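Local coordinates for protein putative phosphohistidine phosphatase SixA (PDB 2RFL) that probably removes phosphate from phosphohistidine in proteins, as a putative SixA-type member of the histidine phosphatase superfamily, at residues R54-R65 against I81-Y90; F140-Q150 against W161-P169. One frame throughout, in Å; residues are numbered along the deposited sequence.

Contact 1. Residues R54-R65 against I81-Y90; sequences RPDLILSSTAAR and IDIVYIDEMY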
loop_
_atom_site.group_PDB
_atom_site.type_symbol
_atom_site.label_atom_id
_atom_site.label_comp_id
_atom_site.label_asym_id
_atom_site.label_seq_id
_atom_site.Cartn_x
_atom_site.Cartn_y
_atom_site.Cartn_z
ATOM N N ARG A 54 3.335 11.359 4.148
ATOM C CA ARG A 54 3.717 11.659 2.764
ATOM C C ARG A 54 4.946 10.838 2.323
ATOM O O ARG A 54 6.006 10.934 2.937
ATOM C CB ARG A 54 3.986 13.167 2.590
ATOM C CG ARG A 54 4.249 13.634 1.159
ATOM C CD ARG A 54 4.907 15.000 1.079
ATOM N NE ARG A 54 6.014 14.984 0.111
ATOM C CZ ARG A 54 5.930 15.296 -1.195
ATOM N NH1 ARG A 54 7.012 15.215 -1.968
ATOM N NH2 ARG A 54 4.782 15.671 -1.750
ATOM N N PRO A 55 4.793 10.012 1.264
ATOM C CA PRO A 55 5.926 9.259 0.756
ATOM C C PRO A 55 6.639 9.995 -0.350
ATOM O O PRO A 55 6.018 10.711 -1.116
ATOM C CB PRO A 55 5.279 7.964 0.229
ATOM C CG PRO A 55 3.764 8.261 0.178
ATOM C CD PRO A 55 3.573 9.688 0.512
ATOM N N ASP A 56 7.954 9.827 -0.404
ATOM C CA ASP A 56 8.796 10.381 -1.481
ATOM C C ASP A 56 8.505 9.706 -2.815
ATOM O O ASP A 56 8.362 10.363 -3.816
ATOM C CB ASP A 56 10.262 10.194 -1.121
ATOM C CG ASP A 56 10.575 10.678 0.269
ATOM O OD1 ASP A 56 9.847 11.551 0.799
ATOM O OD2 ASP A 56 11.554 10.199 0.838
ATOM N N LEU A 57 8.418 8.377 -2.780
ATOM C CA LEU A 57 8.128 7.536 -3.949
ATOM C C LEU A 57 6.910 6.581 -3.754
ATOM O O LEU A 57 6.808 5.891 -2.736
ATOM C CB LEU A 57 9.390 6.743 -4.325
ATOM C CG LEU A 57 9.207 5.620 -5.355
ATOM C CD1 LEU A 57 9.015 6.079 -6.800
ATOM C CD2 LEU A 57 10.367 4.657 -5.218
ATOM N N ILE A 58 6.013 6.572 -4.734
ATOM C CA ILE A 58 4.891 5.630 -4.804
ATOM C C ILE A 58 5.073 4.612 -5.922
ATOM O O ILE A 58 5.117 5.007 -7.089
ATOM C CB ILE A 58 3.523 6.330 -5.079
ATOM C CG1 ILE A 58 3.169 7.309 -3.964
ATOM C CG2 ILE A 58 2.399 5.296 -5.239
ATOM C CD1 ILE A 58 2.171 8.356 -4.372
ATOM N N LEU A 59 5.143 3.312 -5.565
ATOM C CA LEU A 59 5.166 2.197 -6.541
ATOM C C LEU A 59 3.822 1.480 -6.580
ATOM O O LEU A 59 3.327 0.989 -5.576
ATOM C CB LEU A 59 6.267 1.199 -6.217
ATOM C CG LEU A 59 7.706 1.691 -6.096
ATOM C CD1 LEU A 59 8.726 0.613 -5.707
ATOM C CD2 LEU A 59 8.050 2.414 -7.397
ATOM N N SER A 60 3.202 1.449 -7.744
ATOM C CA SER A 60 1.825 0.945 -7.863
ATOM C C SER A 60 1.699 -0.030 -9.007
ATOM O O SER A 60 2.385 0.118 -10.001
ATOM C CB SER A 60 0.852 2.099 -8.124
ATOM O OG SER A 60 -0.494 1.662 -8.382
ATOM N N SER A 61 0.803 -1.008 -8.853
ATOM C CA SER A 61 0.255 -1.771 -9.963
ATOM C C SER A 61 -0.245 -0.815 -11.066
ATOM O O SER A 61 -0.684 0.334 -10.815
ATOM C CB SER A 61 -0.897 -2.689 -9.469
ATOM O OG SER A 61 -1.550 -3.471 -10.484
ATOM N N THR A 62 -0.187 -1.307 -12.291
ATOM C CA THR A 62 -0.745 -0.613 -13.383
ATOM C C THR A 62 -2.241 -0.881 -13.442
ATOM O O THR A 62 -2.925 -0.204 -14.200
ATOM C CB THR A 62 -0.065 -1.062 -14.686
ATOM O OG1 THR A 62 0.079 -2.482 -14.653
ATOM C CG2 THR A 62 1.291 -0.441 -14.792
ATOM N N ALA A 63 -2.754 -1.864 -12.659
ATOM C CA ALA A 63 -4.184 -2.255 -12.789
ATOM C C ALA A 63 -5.066 -1.056 -12.483
ATOM O O ALA A 63 -4.868 -0.393 -11.489
ATOM C CB ALA A 63 -4.545 -3.430 -11.905
ATOM N N ALA A 64 -6.026 -0.766 -13.347
ATOM C CA ALA A 64 -6.840 0.411 -13.142
ATOM C C ALA A 64 -7.166 0.646 -11.635
ATOM O O ALA A 64 -6.883 1.733 -11.121
ATOM C CB ALA A 64 -8.033 0.342 -13.949
ATOM N N ARG A 65 -7.697 -0.361 -10.925
ATOM C CA ARG A 65 -8.084 -0.188 -9.522
ATOM C C ARG A 65 -6.933 0.288 -8.630
ATOM O O ARG A 65 -7.158 0.773 -7.526
ATOM C CB ARG A 65 -8.731 -1.455 -8.932
ATOM C CG ARG A 65 -7.763 -2.604 -8.525
ATOM C CD ARG A 65 -8.602 -3.877 -8.079
ATOM N NE ARG A 65 -7.940 -5.198 -8.215
ATOM C CZ ARG A 65 -7.840 -5.895 -9.358
ATOM N NH1 ARG A 65 -8.330 -5.437 -10.521
ATOM N NH2 ARG A 65 -7.238 -7.079 -9.343
ATOM N N ILE A 81 4.487 14.015 -5.291
ATOM C CA ILE A 81 5.036 12.686 -5.084
ATOM C C ILE A 81 5.522 12.027 -6.362
ATOM O O ILE A 81 4.880 12.096 -7.360
ATOM C CB ILE A 81 3.968 11.766 -4.521
ATOM C CG1 ILE A 81 3.266 12.401 -3.342
ATOM C CG2 ILE A 81 4.558 10.482 -4.149
ATOM C CD1 ILE A 81 2.542 11.489 -2.544
ATOM N N ASP A 82 6.649 11.353 -6.292
ATOM C CA ASP A 82 7.108 10.463 -7.329
ATOM C C ASP A 82 6.294 9.229 -7.447
ATOM O O ASP A 82 6.162 8.523 -6.516
ATOM C CB ASP A 82 8.496 9.997 -7.008
ATOM C CG ASP A 82 9.529 10.887 -7.528
ATOM O OD1 ASP A 82 9.802 10.811 -8.690
ATOM O OD2 ASP A 82 10.116 11.655 -6.805
ATOM N N ILE A 83 5.793 8.937 -8.625
ATOM C CA ILE A 83 5.023 7.709 -8.796
ATOM C C ILE A 83 5.428 6.897 -10.031
ATOM O O ILE A 83 5.598 7.422 -11.137
ATOM C CB ILE A 83 3.473 7.898 -8.669
ATOM C CG1 ILE A 83 2.766 7.919 -10.023
ATOM C CG2 ILE A 83 3.101 9.113 -7.838
ATOM C CD1 ILE A 83 2.672 9.287 -10.673
ATOM N N VAL A 84 5.605 5.604 -9.815
ATOM C CA VAL A 84 5.966 4.700 -10.896
ATOM C C VAL A 84 5.044 3.488 -10.976
ATOM O O VAL A 84 4.666 2.874 -9.959
ATOM C CB VAL A 84 7.384 4.216 -10.751
ATOM C CG1 VAL A 84 8.350 5.346 -11.067
ATOM C CG2 VAL A 84 7.526 3.712 -9.344
ATOM N N TYR A 85 4.726 3.151 -12.216
ATOM C CA TYR A 85 3.834 2.066 -12.519
ATOM C C TYR A 85 4.521 0.821 -13.086
ATOM O O TYR A 85 5.306 0.890 -14.009
ATOM C CB TYR A 85 2.757 2.580 -13.437
ATOM C CG TYR A 85 1.875 3.584 -12.753
ATOM C CD1 TYR A 85 0.901 3.166 -11.861
ATOM C CD2 TYR A 85 2.040 4.956 -12.974
ATOM C CE1 TYR A 85 0.074 4.085 -11.224
ATOM C CE2 TYR A 85 1.217 5.882 -12.346
ATOM C CZ TYR A 85 0.242 5.434 -11.474
ATOM O OH TYR A 85 -0.582 6.316 -10.848
ATOM N N ILE A 86 4.177 -0.313 -12.501
ATOM C CA ILE A 86 4.915 -1.524 -12.622
ATOM C C ILE A 86 3.888 -2.605 -12.826
ATOM O O ILE A 86 3.235 -3.024 -11.860
ATOM C CB ILE A 86 5.685 -1.768 -11.304
ATOM C CG1 ILE A 86 6.644 -0.585 -11.024
ATOM C CG2 ILE A 86 6.364 -3.172 -11.287
ATOM C CD1 ILE A 86 7.571 -0.774 -9.909
ATOM N N ASP A 87 3.737 -3.036 -14.083
ATOM C CA ASP A 87 2.759 -4.061 -14.477
ATOM C C ASP A 87 2.919 -5.343 -13.644
ATOM O O ASP A 87 1.929 -5.968 -13.256
ATOM C CB ASP A 87 2.879 -4.412 -15.980
ATOM C CG ASP A 87 2.141 -3.419 -16.929
ATOM O OD1 ASP A 87 0.926 -3.153 -16.814
ATOM O OD2 ASP A 87 2.799 -2.944 -17.869
ATOM N N GLU A 88 4.169 -5.689 -13.341
ATOM C CA GLU A 88 4.520 -6.900 -12.590
ATOM C C GLU A 88 4.101 -6.900 -11.090
ATOM O O GLU A 88 4.335 -7.868 -10.357
ATOM C CB GLU A 88 6.015 -7.158 -12.753
ATOM C CG GLU A 88 6.417 -8.623 -12.698
ATOM C CD GLU A 88 6.275 -9.334 -14.021
ATOM O OE1 GLU A 88 5.500 -8.853 -14.880
ATOM O OE2 GLU A 88 6.930 -10.382 -14.212
HETATM N N MSE A 89 3.485 -5.804 -10.660
HETATM C CA MSE A 89 2.848 -5.748 -9.350
HETATM C C MSE A 89 1.429 -6.303 -9.402
HETATM O O MSE A 89 0.822 -6.579 -8.367
HETATM C CB MSE A 89 2.831 -4.310 -8.825
HETATM C CG MSE A 89 4.099 -3.902 -8.092
HETATM SE SE MSE A 89 3.953 -2.144 -7.259
HETATM C CE MSE A 89 3.271 -2.690 -5.516
ATOM N N TYR A 90 0.906 -6.465 -10.613
ATOM C CA TYR A 90 -0.359 -7.159 -10.816
ATOM C C TYR A 90 -0.134 -8.626 -11.164
ATOM O O TYR A 90 0.649 -8.949 -12.059
ATOM C CB TYR A 90 -1.175 -6.476 -11.915
ATOM C CG TYR A 90 -2.445 -7.210 -12.280
ATOM C CD1 TYR A 90 -3.569 -7.140 -11.469
ATOM C CD2 TYR A 90 -2.520 -7.973 -13.439
ATOM C CE1 TYR A 90 -4.733 -7.809 -11.800
ATOM C CE2 TYR A 90 -3.679 -8.646 -13.777
ATOM C CZ TYR A 90 -4.782 -8.560 -12.955
ATOM O OH TYR A 90 -5.938 -9.228 -13.288
#
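I58 meets I81 and I83 on one face of a parallel strand pair. Its CD1 packs on I81 CG2 and lies 3.7 Å from I83 CG2. I81 CD1 also reaches the ring of P55, at CD. On the other face, the L57 and V84 side chains cross at about a right angle, with CD1 of L57 3.8 Å from CG2 of V84. The backbone joins 57-60 to 82-85 by a regular ladder. I58 N gives a nearly straight bond to D82 O, V84 N to I58 O, and S60 N to V84 O. I86 N closes it on S60 O. The two parallel strands, joined through helix 64-77, make a beta-alpha-beta unit.

Toward the C-terminal ends of the strands the segments stay together. The Y85 ring turns an edge to S61 O, with CD1 3.4 Å from that oxygen, while CE1 reaches S60 CB. M89, a selenomethionine, brings SE to 3.6 Å from L59 O. S61 is modelled in two conformers. In the one described, OG is anti to the backbone N (chi1 178°) and accepts from A63 N at 3.0 Å in an ST turn. A63 is the N-cap of helix 64-77. R65 NH2 lies at the edge of the Y90 ring, with the guanidinium and ring planes 80° apart.

Further out, R67 makes a cation-pi contact with Y85. The apolar strand pair thus runs into a polar end. There D28 takes a salt bridge from R65 and a hydrogen bond from Y90 OH, which would restrict both side chains, while S61, in the conformer described, bonds H115 NE2.

Contact 2. Residues F140-Q150 against W161-P169; sequences FPTSGLAVLDQ and WRLIDFLAP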
loop_
_atom_site.group_PDB
_atom_site.type_symbol
_atom_site.label_atom_id
_atom_site.label_comp_id
_atom_site.label_asym_id
_atom_site.label_seq_id
_atom_site.Cartn_x
_atom_site.Cartn_y
_atom_site.Cartn_z
ATOM N N PHE A 140 -5.888 -8.176 5.659
ATOM C CA PHE A 140 -5.446 -6.858 5.173
ATOM C C PHE A 140 -6.513 -6.280 4.213
ATOM O O PHE A 140 -6.611 -6.703 3.041
ATOM C CB PHE A 140 -4.083 -7.028 4.491
ATOM C CG PHE A 140 -3.293 -5.771 4.325
ATOM C CD1 PHE A 140 -3.837 -4.647 3.702
ATOM C CD2 PHE A 140 -1.965 -5.726 4.743
ATOM C CE1 PHE A 140 -3.102 -3.472 3.510
ATOM C CE2 PHE A 140 -1.208 -4.562 4.564
ATOM C CZ PHE A 140 -1.801 -3.419 3.936
ATOM N N PRO A 141 -7.335 -5.334 4.720
ATOM C CA PRO A 141 -8.491 -4.799 4.010
ATOM C C PRO A 141 -8.151 -3.836 2.837
ATOM O O PRO A 141 -6.999 -3.392 2.696
ATOM C CB PRO A 141 -9.258 -4.067 5.130
ATOM C CG PRO A 141 -8.191 -3.626 6.107
ATOM C CD PRO A 141 -7.157 -4.709 6.054
ATOM N N THR A 142 -9.158 -3.535 2.013
ATOM C CA THR A 142 -9.007 -2.612 0.896
ATOM C C THR A 142 -8.828 -1.195 1.366
ATOM O O THR A 142 -9.541 -0.736 2.238
ATOM C CB THR A 142 -10.214 -2.595 -0.057
ATOM O OG1 THR A 142 -11.419 -2.287 0.670
ATOM C CG2 THR A 142 -10.312 -3.903 -0.834
ATOM N N SER A 143 -7.909 -0.487 0.737
ATOM C CA SER A 143 -7.431 0.842 1.215
ATOM C C SER A 143 -6.951 0.881 2.658
ATOM O O SER A 143 -7.011 1.944 3.285
ATOM C CB SER A 143 -8.417 1.972 0.960
ATOM O OG SER A 143 -7.681 3.181 1.062
ATOM N N GLY A 144 -6.466 -0.281 3.151
ATOM C CA GLY A 144 -5.768 -0.402 4.443
ATOM C C GLY A 144 -4.328 0.070 4.289
ATOM O O GLY A 144 -3.651 -0.278 3.332
ATOM N N LEU A 145 -3.868 0.905 5.203
ATOM C CA LEU A 145 -2.497 1.446 5.151
ATOM C C LEU A 145 -1.654 1.139 6.399
ATOM O O LEU A 145 -1.869 1.708 7.470
ATOM C CB LEU A 145 -2.524 2.946 4.911
ATOM C CG LEU A 145 -1.257 3.786 5.041
ATOM C CD1 LEU A 145 -0.397 3.617 3.770
ATOM C CD2 LEU A 145 -1.615 5.282 5.314
ATOM N N ALA A 146 -0.672 0.257 6.221
ATOM C CA ALA A 146 0.324 -0.035 7.209
ATOM C C ALA A 146 1.426 1.007 7.084
ATOM O O ALA A 146 1.865 1.336 5.973
ATOM C CB ALA A 146 0.857 -1.354 6.940
ATOM N N VAL A 147 1.829 1.555 8.228
ATOM C CA VAL A 147 2.952 2.503 8.359
ATOM C C VAL A 147 4.051 1.833 9.197
ATOM O O VAL A 147 3.847 1.529 10.375
ATOM C CB VAL A 147 2.536 3.843 9.055
ATOM C CG1 VAL A 147 3.668 4.867 9.029
ATOM C CG2 VAL A 147 1.280 4.425 8.411
ATOM N N LEU A 148 5.206 1.611 8.579
ATOM C CA LEU A 148 6.267 0.844 9.192
ATOM C C LEU A 148 7.568 1.617 9.311
ATOM O O LEU A 148 7.912 2.380 8.433
ATOM C CB LEU A 148 6.480 -0.457 8.435
ATOM C CG LEU A 148 5.247 -1.340 8.400
ATOM C CD1 LEU A 148 4.821 -1.646 6.958
ATOM C CD2 LEU A 148 5.558 -2.567 9.128
ATOM N N ASP A 149 8.266 1.406 10.420
ATOM C CA ASP A 149 9.565 2.022 10.678
ATOM C C ASP A 149 10.561 0.968 11.111
ATOM O O ASP A 149 10.184 -0.117 11.614
ATOM C CB ASP A 149 9.485 3.112 11.774
ATOM C CG ASP A 149 9.048 4.483 11.239
ATOM O OD1 ASP A 149 9.727 5.066 10.371
ATOM O OD2 ASP A 149 8.018 5.002 11.713
ATOM N N GLN A 150 11.834 1.308 10.887
ATOM C CA GLN A 150 12.992 0.585 11.419
ATOM C C GLN A 150 13.226 0.857 12.915
ATOM O O GLN A 150 12.610 0.258 13.790
ATOM C CB GLN A 150 14.247 1.020 10.667
ATOM C CG GLN A 150 14.212 0.760 9.184
ATOM C CD GLN A 150 15.524 1.096 8.510
ATOM O OE1 GLN A 150 16.602 0.978 9.105
ATOM N NE2 GLN A 150 15.445 1.483 7.257
ATOM N N TRP A 161 11.845 -4.412 11.158
ATOM C CA TRP A 161 10.681 -3.528 10.872
ATOM C C TRP A 161 9.652 -3.491 12.023
ATOM O O TRP A 161 9.228 -4.531 12.518
ATOM C CB TRP A 161 9.966 -3.893 9.550
ATOM C CG TRP A 161 10.751 -3.632 8.293
ATOM C CD1 TRP A 161 11.240 -4.564 7.421
ATOM C CD2 TRP A 161 11.137 -2.354 7.753
ATOM N NE1 TRP A 161 11.903 -3.965 6.384
ATOM C CE2 TRP A 161 11.864 -2.605 6.562
ATOM C CE3 TRP A 161 10.965 -1.027 8.172
ATOM C CZ2 TRP A 161 12.407 -1.570 5.781
ATOM C CZ3 TRP A 161 11.497 0.010 7.366
ATOM C CH2 TRP A 161 12.213 -0.271 6.208
ATOM N N ARG A 162 9.247 -2.302 12.445
ATOM C CA ARG A 162 8.173 -2.195 13.469
ATOM C C ARG A 162 6.906 -1.576 12.862
ATOM O O ARG A 162 6.986 -0.544 12.188
ATOM C CB ARG A 162 8.618 -1.343 14.664
ATOM C CG ARG A 162 10.059 -1.490 15.142
ATOM C CD ARG A 162 10.380 -2.871 15.692
ATOM N NE ARG A 162 9.325 -3.367 16.566
ATOM C CZ ARG A 162 9.240 -3.087 17.860
ATOM N NH1 ARG A 162 8.244 -3.567 18.581
ATOM N NH2 ARG A 162 10.155 -2.322 18.423
ATOM N N LEU A 163 5.741 -2.177 13.081
ATOM C CA LEU A 163 4.504 -1.490 12.672
ATOM C C LEU A 163 4.186 -0.414 13.681
ATOM O O LEU A 163 4.251 -0.666 14.889
ATOM C CB LEU A 163 3.319 -2.448 12.531
ATOM C CG LEU A 163 2.016 -1.763 12.141
ATOM C CD1 LEU A 163 1.778 -1.717 10.631
ATOM C CD2 LEU A 163 0.867 -2.459 12.839
ATOM N N ILE A 164 3.790 0.757 13.194
ATOM C CA ILE A 164 3.814 2.021 13.971
ATOM C C ILE A 164 2.418 2.684 13.979
ATOM O O ILE A 164 2.094 3.530 14.885
ATOM C CB ILE A 164 4.916 2.964 13.347
ATOM C CG1 ILE A 164 6.310 2.572 13.816
ATOM C CG2 ILE A 164 4.634 4.482 13.468
ATOM C CD1 ILE A 164 6.744 3.104 15.117
ATOM N N ASP A 165 1.629 2.308 12.957
ATOM C CA ASP A 165 0.237 2.725 12.740
ATOM C C ASP A 165 -0.432 1.891 11.618
ATOM O O ASP A 165 0.221 1.415 10.700
ATOM C CB ASP A 165 0.181 4.225 12.394
ATOM C CG ASP A 165 -1.182 4.874 12.713
ATOM O OD1 ASP A 165 -2.131 4.159 13.141
ATOM O OD2 ASP A 165 -1.305 6.114 12.546
ATOM N N PHE A 166 -1.747 1.719 11.700
ATOM C CA PHE A 166 -2.523 1.123 10.623
ATOM C C PHE A 166 -3.836 1.876 10.395
ATOM O O PHE A 166 -4.553 2.166 11.359
ATOM C CB PHE A 166 -2.801 -0.353 10.910
ATOM C CG PHE A 166 -3.086 -1.170 9.679
ATOM C CD1 PHE A 166 -4.331 -1.111 9.046
ATOM C CD2 PHE A 166 -2.114 -2.005 9.145
ATOM C CE1 PHE A 166 -4.596 -1.873 7.899
ATOM C CE2 PHE A 166 -2.369 -2.768 7.996
ATOM C CZ PHE A 166 -3.617 -2.694 7.375
ATOM N N LEU A 167 -4.147 2.191 9.129
ATOM C CA LEU A 167 -5.433 2.795 8.772
ATOM C C LEU A 167 -6.384 1.855 8.028
ATOM O O LEU A 167 -6.012 1.249 7.039
ATOM C CB LEU A 167 -5.245 4.124 8.012
ATOM C CG LEU A 167 -4.471 5.229 8.756
ATOM C CD1 LEU A 167 -4.133 6.445 7.898
ATOM C CD2 LEU A 167 -5.166 5.669 10.094
ATOM N N ALA A 168 -7.595 1.712 8.556
ATOM C CA ALA A 168 -8.694 0.986 7.919
ATOM C C ALA A 168 -9.983 1.827 7.954
ATOM O O ALA A 168 -10.119 2.727 8.795
ATOM C CB ALA A 168 -8.918 -0.334 8.602
ATOM N N PRO A 169 -10.920 1.578 7.009
ATOM C CA PRO A 169 -12.229 2.205 7.118
ATOM C C PRO A 169 -13.153 1.419 8.040
ATOM O O PRO A 169 -14.295 1.831 8.258
ATOM C CB PRO A 169 -12.751 2.176 5.672
ATOM C CG PRO A 169 -11.654 1.605 4.839
ATOM C CD PRO A 169 -10.825 0.796 5.769
#
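F166 has CG anti to the backbone N (chi1 -157°), and F140 has the same setting (chi1 -162°). These torsions swing the two rings together. F166 CZ stands over the centre of the F140 face, with the planes at 69° and the centroids 5.2 Å apart. This is a T-shaped, edge-to-face pair. One face of the F166 ring lies against the backbone of 145-146, with L145 O and A146 N both toward its rim. A146 CB touches both F166 CE2, at 3.7 Å, and L163 CD1. G144 CA comes close to F166 CE1, at the end of the type II turn from P141 to G144.

Strands 145-149 and 162-167 form an antiparallel pair at one end of the mixed sheet of the alpha-beta-alpha sandwich. L145 and L167 make a hydrogen-bonded pair, and their side chains lie side by side with CD2 and CD1 in contact. A classic beta bulge interrupts the ladder. I164 and D165 both face V147, whose O takes a bond from I164 N at 2.9 Å and a weak one from D165 N. Past the bulge, D149 and R162 again bond in both directions.

At the far end W161 lies alongside Q150, with CZ3 3.4 Å from Q150 CG and the amide and indole planes nearly perpendicular. Its CE3 edge reaches the carbonyl carbon of D149. I164 CG1 rests on the D149 carboxylate, 3.6 Å from OD2, which also forms a salt bridge with R10. D165 OD2 bonds Y53 OH. Helix 118-127 packs on F140, L148 and W161, while helix 35-51 touches S143 and L167.

Overall arrangement
Contact 1 and contact 2 form the two ends of one six-stranded mixed sheet. Strand 82-85 is outermost at one end and strand 162-167 at the other. Strands 109-114 and 10-15 lie between the two pairs. Contact 1 closes along the chain before contact 2 opens. Their centres are about 17 Å apart, on opposite sides of the chain's centre, and their nearest atoms are about 7 Å apart. Contact 1 is parallel and spans helix 64-77, a beta-alpha-beta crossover. Contact 2 is antiparallel, its strands joined by a short connection that is mostly not modelled. The sheet thus combines a parallel part with an antiparallel end, consistent with the histidine phosphatase fold.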